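Local structure of pyrrolidone-carboxylate peptidase (Deinococcus radiodurans R1, 5Z48) at residues L6-F11 against L69-A74. The protein probably removes N-terminal pyroglutamyl (5-oxoprolyl) groups from peptides as a thiol exopeptidase of the C15 family, and is bound here to pyroglutamate. Residues are numbered along the deposited sequence; the frame is centred on the assembly and turned at random.
Sequences LLLTGF and LLTGLA. With PCA (pyroglutamic acid), chain I.
Leu8 lays its CD1 methyl across the neighbouring strand, meeting Leu69 CG at 4.0 Å and Thr71 CG2 at 3.8 Å; with CG anti to the backbone N (chi1 172°) and chi2 at 60°, CD1 is brought over Leu69, 3.4 Å from Leu69 O. On the other face of the sheet, Thr9 and Leu70 run alongside each other, Thr9 OG1 against Leu70 CD2 at 3.2 Å. A water on this side links Thr9 OG1 to Thr71 O, to which it donates. Leu69 straddles Leu8 in the parallel ladder, its N donating to Leu7 O and its O accepting from Thr9 N. The next acceptor, Thr9 O, is gripped twice by Thr71: OG1 binds at 2.8 Å in the carbonyl plane, on a lone pair, while Thr71 N comes from above that plane at 2.9 Å. With alanine at Thr71, Thr9 O would probably lose its in-plane donor and keep the N-H from above, and a gap would open beside Leu8 CD1. These are neighbouring strands of the central sheet in the C15 peptidase fold, flanked by strands 38-45 and 167-172, and their C-terminal ends reach the pyroglutamate pocket. The Phe11 ring turns one face to pyroglutamate CG, with Gly72 CA at its edge, while Leu73 N donates to pyroglutamate OE and Leu73 O accepts from the ligand N, each at 2.8 Å. Asn20, Cys146 and His171 supply further hydrogen bonds to the ligand.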
loop_
_atom_site.group_PDB
_atom_site.type_symbol
_atom_site.label_atom_id
_atom_site.label_comp_id
_atom_site.label_asym_id
_atom_site.label_seq_id
_atom_site.Cartn_x
_atom_site.Cartn_y
_atom_site.Cartn_z
ATOM N N LEU B 6 13.527 33.577 7.458
ATOM C CA LEU B 6 13.396 32.135 7.263
ATOM C C LEU B 6 13.576 31.868 5.773
ATOM O O LEU B 6 12.855 32.438 4.936
ATOM C CB LEU B 6 12.050 31.611 7.767
ATOM C CG LEU B 6 11.872 30.086 7.557
ATOM C CD1 LEU B 6 11.234 29.420 8.765
ATOM C CD2 LEU B 6 11.029 29.804 6.358
ATOM N N LEU B 7 14.586 31.058 5.426
ATOM C CA LEU B 7 14.788 30.661 4.032
ATOM C C LEU B 7 13.881 29.487 3.711
ATOM O O LEU B 7 13.971 28.455 4.361
ATOM C CB LEU B 7 16.255 30.285 3.792
ATOM C CG LEU B 7 16.577 29.692 2.404
ATOM C CD1 LEU B 7 16.310 30.723 1.325
ATOM C CD2 LEU B 7 18.063 29.234 2.339
ATOM N N LEU B 8 13.009 29.639 2.713
ATOM C CA LEU B 8 12.057 28.604 2.315
ATOM C C LEU B 8 12.357 28.204 0.885
ATOM O O LEU B 8 12.387 29.059 0.016
ATOM C CB LEU B 8 10.631 29.145 2.424
ATOM C CG LEU B 8 9.523 28.241 1.863
ATOM C CD1 LEU B 8 9.484 26.868 2.591
ATOM C CD2 LEU B 8 8.171 28.934 1.990
ATOM N N THR B 9 12.642 26.910 0.630
ATOM C CA THR B 9 12.897 26.507 -0.756
ATOM C C THR B 9 11.895 25.449 -1.209
ATOM O O THR B 9 11.337 24.714 -0.400
ATOM C CB THR B 9 14.327 25.978 -0.951
ATOM O OG1 THR B 9 14.522 24.745 -0.227
ATOM C CG2 THR B 9 15.343 26.969 -0.434
ATOM N N GLY B 10 11.667 25.410 -2.525
ATOM C CA GLY B 10 10.936 24.326 -3.165
ATOM C C GLY B 10 11.720 23.881 -4.386
ATOM O O GLY B 10 12.748 24.460 -4.720
ATOM N N PHE B 11 11.221 22.827 -5.029
ATOM C CA PHE B 11 11.874 22.279 -6.211
ATOM C C PHE B 11 10.993 22.431 -7.452
ATOM O O PHE B 11 9.761 22.435 -7.364
ATOM C CB PHE B 11 12.214 20.761 -6.042
ATOM C CG PHE B 11 13.485 20.488 -5.319
ATOM C CD1 PHE B 11 14.699 20.608 -5.958
ATOM C CD2 PHE B 11 13.468 20.086 -3.973
ATOM C CE1 PHE B 11 15.892 20.328 -5.311
ATOM C CE2 PHE B 11 14.673 19.784 -3.301
ATOM C CZ PHE B 11 15.884 19.919 -3.961
ATOM N N LEU B 69 13.942 26.119 5.961
ATOM C CA LEU B 69 12.895 25.131 5.671
ATOM C C LEU B 69 12.973 24.713 4.198
ATOM O O LEU B 69 12.538 25.444 3.302
ATOM C CB LEU B 69 11.509 25.686 6.040
ATOM C CG LEU B 69 10.344 24.686 5.880
ATOM C CD1 LEU B 69 10.564 23.402 6.650
ATOM C CD2 LEU B 69 9.045 25.332 6.390
ATOM N N LEU B 70 13.537 23.534 3.924
ATOM C CA LEU B 70 13.642 23.011 2.572
ATOM C C LEU B 70 12.430 22.110 2.315
ATOM O O LEU B 70 12.110 21.265 3.173
ATOM C CB LEU B 70 14.923 22.194 2.444
ATOM C CG LEU B 70 16.213 22.863 2.956
ATOM C CD1 LEU B 70 17.319 21.745 2.980
ATOM C CD2 LEU B 70 16.655 24.015 2.096
ATOM N N THR B 71 11.765 22.275 1.175
ATOM C CA THR B 71 10.583 21.457 0.887
ATOM C C THR B 71 10.686 20.783 -0.487
ATOM O O THR B 71 11.391 21.239 -1.404
ATOM C CB THR B 71 9.262 22.272 0.975
ATOM O OG1 THR B 71 9.081 23.115 -0.158
ATOM C CG2 THR B 71 9.263 23.140 2.233
ATOM N N GLY B 72 9.895 19.713 -0.651
ATOM C CA GLY B 72 9.940 18.963 -1.893
ATOM C C GLY B 72 8.769 18.009 -1.940
ATOM O O GLY B 72 8.126 17.734 -0.913
ATOM N N LEU B 73 8.532 17.477 -3.151
ATOM C CA LEU B 73 7.459 16.506 -3.390
ATOM C C LEU B 73 7.870 15.088 -2.985
ATOM O O LEU B 73 8.968 14.634 -3.297
ATOM C CB LEU B 73 7.102 16.529 -4.867
ATOM C CG LEU B 73 6.134 15.467 -5.410
ATOM C CD1 LEU B 73 4.748 15.573 -4.801
ATOM C CD2 LEU B 73 6.054 15.581 -6.935
ATOM N N ALA B 74 6.972 14.383 -2.287
ATOM C CA ALA B 74 7.110 12.937 -2.063
ATOM C C ALA B 74 5.848 12.282 -2.625
ATOM O O ALA B 74 4.949 11.953 -1.867
ATOM C CB ALA B 74 7.294 12.593 -0.575
HETATM N N PCA I . 11.171 15.477 -4.789
HETATM C CA PCA I . 12.362 14.727 -5.174
HETATM C CB PCA I . 13.315 15.702 -5.886
HETATM C CG PCA I . 12.581 17.033 -6.058
HETATM C CD PCA I . 11.300 16.817 -5.295
HETATM O OE PCA I . 10.466 17.717 -5.154
HETATM C C PCA I . 12.963 14.021 -3.943
HETATM O O PCA I . 14.175 13.818 -3.809
HETATM O OXT PCA I . 12.215 13.657 -2.992
HETATM O O HOH W 1 13.731 22.552 -1.693
#